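Local coordinates for protein acyl-CoA thioesterase YbgC (Helicobacter pylori, PDB 2PZH) that hydrolyses the thioester bond of acyl-CoAs, preferring long-chain fatty acyl-CoAs and benzoyl-CoA over butyryl- and octanoyl-CoA, and may take part in phospholipid metabolism, at residues Y26-R31 with L84-I88; K55-P61 with F102-E108. All coordinates share one frame; numbering follows the deposited sequence.

Contact 1: residues Y26-R31 with L84-I88; sequences YCERAR and LFQEI
Gln86 reaches from the sheet to the helix and uses both ends of its amide there. Its NE2 donates to the backbone carbonyl of Cys27, NE2 to O 3.1 Å, from a position tilted out of the carbonyl plane; the same oxygen also accepts the helical N-H of Arg31. The other end, OE1, takes a 2.8 Å hydrogen bond from NH1 of Arg31. That donor lies in the carbonyl plane of the amide, and OE1 sits at the edge of the guanidinium, whose plane is turned 67° from the amide. Arg31 bends at chi3 (-68°), which folds the guanidinium back along the helix, one face over CA of Glu28, while its CD rests on CD2 of Leu84 at 3.8 Å. With two anchored ends and a further bond from NE2 to OG1 of Thr72, the buried amide is fixed in its rotation. Beside it, CD1 of Ile88 touches both SG of Cys27 (3.9 Å) and CB of Tyr26, and CB of Ala30 abuts NE2. Helix 22-36 is the central helix of the hot-dog fold, lying against strand 81-92, with strands 67-77 and 102-114 on either side of that strand and strand 3-6 touching the helix at Tyr26, Arg29 and Ala30.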
ATOM      1  N   TYR A  26      -0.626   2.120 -10.638  1.00  9.22           N
ATOM      2  CA  TYR A  26      -1.366   2.855 -11.677  1.00 10.40           C
ATOM      3  C   TYR A  26      -1.395   2.108 -13.025  1.00 10.37           C
ATOM      4  O   TYR A  26      -2.462   2.022 -13.689  1.00 11.23           O
ATOM      5  CB  TYR A  26      -0.775   4.232 -11.890  1.00 12.42           C
ATOM      6  CG  TYR A  26      -0.755   5.134 -10.679  1.00 12.98           C
ATOM      7  CD1 TYR A  26      -1.733   5.062  -9.687  1.00 14.44           C
ATOM      8  CD2 TYR A  26       0.224   6.088 -10.555  1.00 13.96           C
ATOM      9  CE1 TYR A  26      -1.714   5.936  -8.587  1.00 15.44           C
ATOM     10  CE2 TYR A  26       0.258   6.961  -9.472  1.00 14.47           C
ATOM     11  CZ  TYR A  26      -0.703   6.887  -8.497  1.00 15.02           C
ATOM     12  OH  TYR A  26      -0.633   7.763  -7.442  1.00 15.66           O
ATOM     13  N   CYS A  27      -0.250   1.567 -13.428  1.00 10.20           N
ATOM     14  CA  CYS A  27      -0.181   0.829 -14.687  1.00 11.33           C
ATOM     15  C   CYS A  27      -1.083  -0.401 -14.626  1.00 11.48           C
ATOM     16  O   CYS A  27      -1.793  -0.706 -15.579  1.00 10.75           O
ATOM     17  CB  CYS A  27       1.258   0.472 -15.051  1.00 12.96           C
ATOM     18  SG  CYS A  27       2.173   1.938 -15.540  1.00 14.70           S
ATOM     19  N   GLU A  28      -1.061  -1.085 -13.486  1.00 11.02           N
ATOM     20  CA  GLU A  28      -1.877  -2.272 -13.287  1.00 10.75           C
ATOM     21  C   GLU A  28      -3.341  -1.912 -13.420  1.00  9.94           C
ATOM     22  O   GLU A  28      -4.086  -2.612 -14.103  1.00  9.41           O
ATOM     23  CB  GLU A  28      -1.619  -2.887 -11.916  1.00 12.27           C
ATOM     24  CG  GLU A  28      -2.040  -4.343 -11.803  1.00 13.26           C
ATOM     25  CD  GLU A  28      -3.525  -4.565 -11.943  1.00 14.25           C
ATOM     26  OE1 GLU A  28      -3.893  -5.404 -12.793  1.00 15.95           O
ATOM     27  OE2 GLU A  28      -4.317  -3.938 -11.195  1.00 14.88           O
ATOM     28  N   ARG A  29      -3.770  -0.845 -12.751  1.00  9.75           N
ATOM     29  CA  ARG A  29      -5.181  -0.427 -12.849  1.00 10.27           C
ATOM     30  C   ARG A  29      -5.575  -0.264 -14.327  1.00 11.35           C
ATOM     31  O   ARG A  29      -6.635  -0.760 -14.757  1.00 12.85           O
ATOM     32  CB  ARG A  29      -5.411   0.889 -12.105  1.00 11.65           C
ATOM     33  CG  ARG A  29      -5.066   0.791 -10.631  1.00 11.59           C
ATOM     34  CD  ARG A  29      -5.366   2.114  -9.959  1.00 11.03           C
ATOM     35  NE  ARG A  29      -4.722   2.191  -8.652  1.00 11.06           N
ATOM     36  CZ  ARG A  29      -4.637   3.309  -7.952  1.00 11.97           C
ATOM     37  NH1 ARG A  29      -5.163   4.427  -8.443  1.00 12.26           N
ATOM     38  NH2 ARG A  29      -4.026   3.319  -6.772  1.00 12.85           N
ATOM     39  N   ALA A  30      -4.725   0.425 -15.084  1.00 11.20           N
ATOM     40  CA  ALA A  30      -4.984   0.663 -16.528  1.00 13.21           C
ATOM     41  C   ALA A  30      -5.243  -0.625 -17.315  1.00 13.65           C
ATOM     42  O   ALA A  30      -6.177  -0.705 -18.146  1.00 14.37           O
ATOM     43  CB  ALA A  30      -3.818   1.435 -17.164  1.00 14.51           C
ATOM     44  N   ARG A  31      -4.388  -1.612 -17.077  1.00 13.53           N
ATOM     45  CA  ARG A  31      -4.490  -2.900 -17.725  1.00 14.75           C
ATOM     46  C   ARG A  31      -5.786  -3.601 -17.339  1.00 15.08           C
ATOM     47  O   ARG A  31      -6.532  -4.056 -18.220  1.00 14.01           O
ATOM     48  CB  ARG A  31      -3.300  -3.787 -17.373  1.00 14.23           C
ATOM     49  CG  ARG A  31      -1.961  -3.176 -17.714  1.00 16.10           C
ATOM     50  CD  ARG A  31      -0.872  -4.229 -17.642  1.00 14.80           C
ATOM     51  NE  ARG A  31      -0.590  -4.720 -16.298  1.00 15.19           N
ATOM     52  CZ  ARG A  31       0.284  -4.144 -15.469  1.00 14.97           C
ATOM     53  NH1 ARG A  31       0.919  -3.048 -15.839  1.00 14.70           N
ATOM     54  NH2 ARG A  31       0.520  -4.662 -14.278  1.00 14.34           N
ATOM     55  N   LEU A  84       3.472  -5.023 -23.138  1.00 15.52           N
ATOM     56  CA  LEU A  84       2.773  -3.751 -23.146  1.00 17.31           C
ATOM     57  C   LEU A  84       3.728  -2.610 -22.876  1.00 17.41           C
ATOM     58  O   LEU A  84       4.654  -2.730 -22.062  1.00 17.68           O
ATOM     59  CB  LEU A  84       1.689  -3.715 -22.070  1.00 17.47           C
ATOM     60  CG  LEU A  84       0.412  -4.519 -22.290  1.00 18.81           C
ATOM     61  CD1 LEU A  84       0.655  -5.951 -21.976  1.00 20.17           C
ATOM     62  CD2 LEU A  84      -0.714  -3.984 -21.405  1.00 19.43           C
ATOM     63  N   PHE A  85       3.490  -1.487 -23.541  1.00 17.00           N
ATOM     64  CA  PHE A  85       4.186  -0.269 -23.210  1.00 17.55           C
ATOM     65  C   PHE A  85       3.216   0.665 -22.507  1.00 16.92           C
ATOM     66  O   PHE A  85       2.123   0.914 -23.006  1.00 16.70           O
ATOM     67  CB  PHE A  85       4.727   0.416 -24.467  1.00 20.00           C
ATOM     68  CG  PHE A  85       5.505   1.654 -24.171  1.00 21.94           C
ATOM     69  CD1 PHE A  85       6.572   1.606 -23.293  1.00 23.03           C
ATOM     70  CD2 PHE A  85       5.174   2.863 -24.756  1.00 23.30           C
ATOM     71  CE1 PHE A  85       7.298   2.737 -22.991  1.00 23.13           C
ATOM     72  CE2 PHE A  85       5.903   4.008 -24.465  1.00 23.43           C
ATOM     73  CZ  PHE A  85       6.966   3.938 -23.583  1.00 23.12           C
ATOM     74  N   GLN A  86       3.611   1.177 -21.348  1.00 16.19           N
ATOM     75  CA  GLN A  86       2.755   2.097 -20.633  1.00 14.61           C
ATOM     76  C   GLN A  86       3.519   3.335 -20.215  1.00 15.34           C
ATOM     77  O   GLN A  86       4.617   3.238 -19.648  1.00 15.93           O
ATOM     78  CB  GLN A  86       2.115   1.412 -19.406  1.00 14.07           C
ATOM     79  CG  GLN A  86       1.148   0.284 -19.812  1.00 13.94           C
ATOM     80  CD  GLN A  86       0.457  -0.343 -18.640  1.00 13.61           C
ATOM     81  OE1 GLN A  86       1.031  -1.184 -17.953  1.00 13.79           O
ATOM     82  NE2 GLN A  86      -0.808   0.033 -18.419  1.00 12.86           N
ATOM     83  N   GLU A  87       2.923   4.488 -20.498  1.00 14.18           N
ATOM     84  CA  GLU A  87       3.499   5.773 -20.118  1.00 15.88           C
ATOM     85  C   GLU A  87       2.520   6.529 -19.264  1.00 14.21           C
ATOM     86  O   GLU A  87       1.308   6.493 -19.498  1.00 14.46           O
ATOM     87  CB  GLU A  87       3.812   6.621 -21.356  1.00 17.02           C
ATOM     88  CG  GLU A  87       5.021   6.151 -22.131  1.00 19.37           C
ATOM     89  CD  GLU A  87       5.381   7.108 -23.270  1.00 20.49           C
ATOM     90  OE1 GLU A  87       6.560   7.129 -23.677  1.00 23.27           O
ATOM     91  OE2 GLU A  87       4.491   7.828 -23.762  1.00 22.08           O
ATOM     92  N   ILE A  88       3.047   7.261 -18.292  1.00 12.70           N
ATOM     93  CA  ILE A  88       2.206   8.067 -17.431  1.00 11.55           C
ATOM     94  C   ILE A  88       2.584   9.524 -17.617  1.00 11.63           C
ATOM     95  O   ILE A  88       3.756   9.889 -17.506  1.00 11.50           O
ATOM     96  CB  ILE A  88       2.370   7.654 -15.931  1.00 11.18           C
ATOM     97  CG1 ILE A  88       2.046   6.158 -15.766  1.00 11.98           C
ATOM     98  CG2 ILE A  88       1.560   8.569 -14.996  1.00 10.13           C
ATOM     99  CD1 ILE A  88       2.167   5.640 -14.331  1.00 13.34           C
TER

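Contact 2: residues K55-P61 with F102-E108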
ATOM      1  N   LYS A  55      10.623  -3.191 -17.365  1.00 15.76           N
ATOM      2  CA  LYS A  55      11.643  -2.200 -17.570  1.00 16.61           C
ATOM      3  C   LYS A  55      10.945  -0.874 -17.345  1.00 16.81           C
ATOM      4  O   LYS A  55       9.947  -0.581 -18.002  1.00 16.52           O
ATOM      5  CB  LYS A  55      12.196  -2.289 -18.988  1.00 19.04           C
ATOM      6  CG  LYS A  55      13.251  -1.248 -19.291  1.00 21.36           C
ATOM      7  CD  LYS A  55      14.496  -1.509 -18.482  1.00 22.99           C
ATOM      8  CE  LYS A  55      15.278  -0.239 -18.247  1.00 25.12           C
ATOM      9  NZ  LYS A  55      14.552   0.654 -17.309  1.00 25.56           N
ATOM     10  N   ALA A  56      11.445  -0.087 -16.398  1.00 15.85           N
ATOM     11  CA  ALA A  56      10.797   1.184 -16.047  1.00 15.29           C
ATOM     12  C   ALA A  56      11.796   2.336 -15.938  1.00 15.72           C
ATOM     13  O   ALA A  56      12.904   2.189 -15.411  1.00 15.49           O
ATOM     14  CB  ALA A  56       9.988   1.042 -14.769  1.00 14.32           C
ATOM     15  N   ASP A  57      11.390   3.487 -16.470  1.00 16.03           N
ATOM     16  CA  ASP A  57      12.165   4.704 -16.385  1.00 15.80           C
ATOM     17  C   ASP A  57      11.338   5.749 -15.665  1.00 14.89           C
ATOM     18  O   ASP A  57      10.134   5.823 -15.861  1.00 12.83           O
ATOM     19  CB  ASP A  57      12.504   5.206 -17.793  1.00 18.30           C
ATOM     20  CG  ASP A  57      13.467   4.293 -18.507  1.00 20.45           C
ATOM     21  OD1 ASP A  57      14.550   4.030 -17.950  1.00 21.25           O
ATOM     22  OD2 ASP A  57      13.134   3.831 -19.623  1.00 23.49           O
ATOM     23  N   PHE A  58      11.996   6.535 -14.817  1.00 14.91           N
ATOM     24  CA  PHE A  58      11.349   7.578 -14.032  1.00 14.96           C
ATOM     25  C   PHE A  58      11.742   8.937 -14.576  1.00 15.92           C
ATOM     26  O   PHE A  58      12.905   9.170 -14.886  1.00 15.60           O
ATOM     27  CB  PHE A  58      11.757   7.439 -12.570  1.00 14.60           C
ATOM     28  CG  PHE A  58      11.296   6.151 -11.966  1.00 14.70           C
ATOM     29  CD1 PHE A  58      12.027   4.988 -12.160  1.00 14.09           C
ATOM     30  CD2 PHE A  58      10.092   6.078 -11.263  1.00 15.35           C
ATOM     31  CE1 PHE A  58      11.593   3.771 -11.624  1.00 14.33           C
ATOM     32  CE2 PHE A  58       9.661   4.867 -10.726  1.00 15.25           C
ATOM     33  CZ  PHE A  58      10.410   3.713 -10.922  1.00 14.92           C
ATOM     34  N   PHE A  59      10.752   9.808 -14.741  1.00 14.80           N
ATOM     35  CA  PHE A  59      10.988  11.140 -15.280  1.00 15.20           C
ATOM     36  C   PHE A  59      10.575  12.169 -14.229  1.00 14.68           C
ATOM     37  O   PHE A  59      10.937  12.022 -13.057  1.00 15.80           O
ATOM     38  CB  PHE A  59      10.254  11.289 -16.611  1.00 14.46           C
ATOM     39  CG  PHE A  59      10.709  10.299 -17.639  1.00 15.39           C
ATOM     40  CD1 PHE A  59      11.846  10.559 -18.393  1.00 16.62           C
ATOM     41  CD2 PHE A  59      10.027   9.106 -17.836  1.00 14.57           C
ATOM     42  CE1 PHE A  59      12.292   9.644 -19.345  1.00 15.96           C
ATOM     43  CE2 PHE A  59      10.459   8.182 -18.802  1.00 15.64           C
ATOM     44  CZ  PHE A  59      11.602   8.451 -19.541  1.00 14.65           C
ATOM     45  N   THR A  60       9.801  13.183 -14.598  1.00 14.00           N
ATOM     46  CA  THR A  60       9.400  14.159 -13.595  1.00 13.85           C
ATOM     47  C   THR A  60       8.456  13.550 -12.556  1.00 13.62           C
ATOM     48  O   THR A  60       7.391  13.065 -12.899  1.00 15.38           O
ATOM     49  CB  THR A  60       8.741  15.408 -14.224  1.00 13.66           C
ATOM     50  OG1 THR A  60       9.683  16.055 -15.084  1.00 13.34           O
ATOM     51  CG2 THR A  60       8.300  16.399 -13.121  1.00 13.35           C
ATOM     52  N   PRO A  61       8.844  13.586 -11.279  1.00 14.17           N
ATOM     53  CA  PRO A  61       7.985  13.006 -10.240  1.00 12.73           C
ATOM     54  C   PRO A  61       6.642  13.696 -10.105  1.00 13.40           C
ATOM     55  O   PRO A  61       6.557  14.923 -10.205  1.00 14.42           O
ATOM     56  CB  PRO A  61       8.786  13.221  -8.944  1.00 13.90           C
ATOM     57  CG  PRO A  61       9.814  14.251  -9.262  1.00 15.52           C
ATOM     58  CD  PRO A  61      10.095  14.140 -10.731  1.00 14.22           C
ATOM     59  N   PHE A 102       3.180  16.509 -18.905  1.00 16.61           N
ATOM     60  CA  PHE A 102       4.586  16.114 -18.772  1.00 15.28           C
ATOM     61  C   PHE A 102       4.737  14.649 -18.374  1.00 15.20           C
ATOM     62  O   PHE A 102       3.954  14.139 -17.584  1.00 15.05           O
ATOM     63  CB  PHE A 102       5.373  17.068 -17.851  1.00 14.68           C
ATOM     64  CG  PHE A 102       4.921  17.104 -16.397  1.00 13.46           C
ATOM     65  CD1 PHE A 102       5.362  16.141 -15.494  1.00 14.05           C
ATOM     66  CD2 PHE A 102       4.094  18.119 -15.928  1.00 13.83           C
ATOM     67  CE1 PHE A 102       5.000  16.171 -14.161  1.00 14.11           C
ATOM     68  CE2 PHE A 102       3.700  18.162 -14.566  1.00 13.95           C
ATOM     69  CZ  PHE A 102       4.141  17.182 -13.684  1.00 14.78           C
ATOM     70  N   LYS A 103       5.739  13.987 -18.941  1.00 14.96           N
ATOM     71  CA  LYS A 103       5.957  12.572 -18.678  1.00 14.19           C
ATOM     72  C   LYS A 103       6.497  12.364 -17.277  1.00 13.04           C
ATOM     73  O   LYS A 103       7.380  13.092 -16.829  1.00 13.39           O
ATOM     74  CB  LYS A 103       6.933  11.971 -19.684  1.00 14.92           C
ATOM     75  CG  LYS A 103       6.963  10.458 -19.654  1.00 16.15           C
ATOM     76  CD  LYS A 103       7.562   9.887 -20.928  1.00 17.60           C
ATOM     77  CE  LYS A 103       8.921  10.472 -21.231  1.00 18.51           C
ATOM     78  NZ  LYS A 103       9.532   9.735 -22.404  1.00 19.38           N
ATOM     79  N   VAL A 104       5.962  11.348 -16.609  1.00 12.10           N
ATOM     80  CA  VAL A 104       6.313  11.025 -15.234  1.00 11.96           C
ATOM     81  C   VAL A 104       7.026   9.663 -15.127  1.00 12.43           C
ATOM     82  O   VAL A 104       7.886   9.466 -14.275  1.00 11.28           O
ATOM     83  CB  VAL A 104       5.032  11.058 -14.372  1.00 12.21           C
ATOM     84  CG1 VAL A 104       5.255  10.446 -12.983  1.00 13.57           C
ATOM     85  CG2 VAL A 104       4.524  12.497 -14.246  1.00 11.54           C
ATOM     86  N   PHE A 105       6.663   8.730 -16.005  1.00 10.62           N
ATOM     87  CA  PHE A 105       7.050   7.336 -15.862  1.00 11.48           C
ATOM     88  C   PHE A 105       6.768   6.631 -17.170  1.00 12.37           C
ATOM     89  O   PHE A 105       5.788   6.956 -17.847  1.00 11.72           O
ATOM     90  CB  PHE A 105       6.182   6.725 -14.753  1.00 10.76           C
ATOM     91  CG  PHE A 105       6.408   5.249 -14.498  1.00 10.58           C
ATOM     92  CD1 PHE A 105       7.419   4.833 -13.641  1.00 11.11           C
ATOM     93  CD2 PHE A 105       5.594   4.281 -15.095  1.00 10.03           C
ATOM     94  CE1 PHE A 105       7.640   3.471 -13.390  1.00 10.23           C
ATOM     95  CE2 PHE A 105       5.775   2.922 -14.827  1.00 11.36           C
ATOM     96  CZ  PHE A 105       6.817   2.513 -13.973  1.00 11.14           C
ATOM     97  N   ALA A 106       7.630   5.690 -17.532  1.00 12.68           N
ATOM     98  CA  ALA A 106       7.317   4.784 -18.630  1.00 13.78           C
ATOM     99  C   ALA A 106       7.701   3.374 -18.229  1.00 15.52           C
ATOM    100  O   ALA A 106       8.644   3.174 -17.451  1.00 14.30           O
ATOM    101  CB  ALA A 106       8.044   5.189 -19.900  1.00 13.61           C
ATOM    102  N   SER A 107       6.980   2.388 -18.745  1.00 15.48           N
ATOM    103  CA  SER A 107       7.385   1.004 -18.520  1.00 17.16           C
ATOM    104  C   SER A 107       7.144   0.139 -19.741  1.00 17.48           C
ATOM    105  O   SER A 107       6.323   0.455 -20.602  1.00 18.69           O
ATOM    106  CB  SER A 107       6.684   0.400 -17.309  1.00 17.47           C
ATOM    107  OG  SER A 107       5.275   0.410 -17.451  1.00 19.56           O
ATOM    108  N   GLU A 108       7.887  -0.949 -19.815  1.00 16.36           N
ATOM    109  CA  GLU A 108       7.618  -1.991 -20.764  1.00 16.85           C
ATOM    110  C   GLU A 108       7.514  -3.222 -19.915  1.00 15.57           C
ATOM    111  O   GLU A 108       8.433  -3.526 -19.160  1.00 15.26           O
ATOM    112  CB  GLU A 108       8.780  -2.143 -21.746  1.00 19.39           C
ATOM    113  CG  GLU A 108       8.566  -3.261 -22.742  1.00 21.54           C
ATOM    114  CD  GLU A 108       9.700  -3.374 -23.757  1.00 23.54           C
ATOM    115  OE1 GLU A 108      10.136  -2.331 -24.294  1.00 24.92           O
ATOM    116  OE2 GLU A 108      10.124  -4.517 -24.039  1.00 25.19           O
TER
HETATM  117  O   HOH W   1       8.845   9.981 -11.783  1.00 16.46           O
HETATM  118  O   HOH W   2       9.115  14.870 -17.812  1.00 25.58           O
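Phe59 N bonds to Val104 O at 2.9 Å from well above the carbonyl plane, 56° out of it, at the end of an antiparallel pairing in the hot-dog sheet. The longer bond from Thr60 N to Lys103 O follows a lone pair. From Lys55 to Phe58 the ladder is regular, with Lys55-Glu108 and Asp57-Ala106 as hydrogen-bonded pairs. On its other edge strand 102-114 has a classic beta bulge, where Val104 and Phe105 both face Ile88 of strand 81-92. On the face with Ala56 and Ser107, Phe105 presents its edge to the face of Phe58 in a T-shaped pair, centroids 5.2 Å apart and planes at 69°. CB of Ala56 touches CZ of Phe105, and Tyr23 of helix 22-36 meets the Phe105 ring. Lys103 sends CG away from its backbone N (chi1 -167°) and bends at chi3, which brings CE 3.6 Å from the centroid of the Phe59 ring as a CH-pi contact, with NZ forming a cation-pi interaction. Lys55, Ala56 and Asp57 also pair with a strand of the third subunit, continuing the sheet across the interface. Past the end of strand 47-58, one water donates to both Phe59 O and Val104 O, and another joins Thr60 OG1 to Lys103 O, 2.7 Å from the latter.

The two contacts have centres about 11 Å apart and meet through neighbouring strands 81-92 and 102-114 of the same antiparallel sheet. Along the chain their segments alternate: 26-31, 55-61, 84-88, then 102-108. Contact 1 sets helix 22-36 on the sheet, close to the centre of the chain; contact 2 lies farther out, where strand 47-58 carries the sheet into the third subunit. Probable backbone hydrogen bonds from Ser107 N to Gln86 O and from Val104 N to Ile88 O join them, and Cys27 SG packs on the Phe105 ring. Together they run from the buried face between helix and sheet to the strand edge that pairs with the third subunit, which contact 1 also touches, through Glu28 and Arg31.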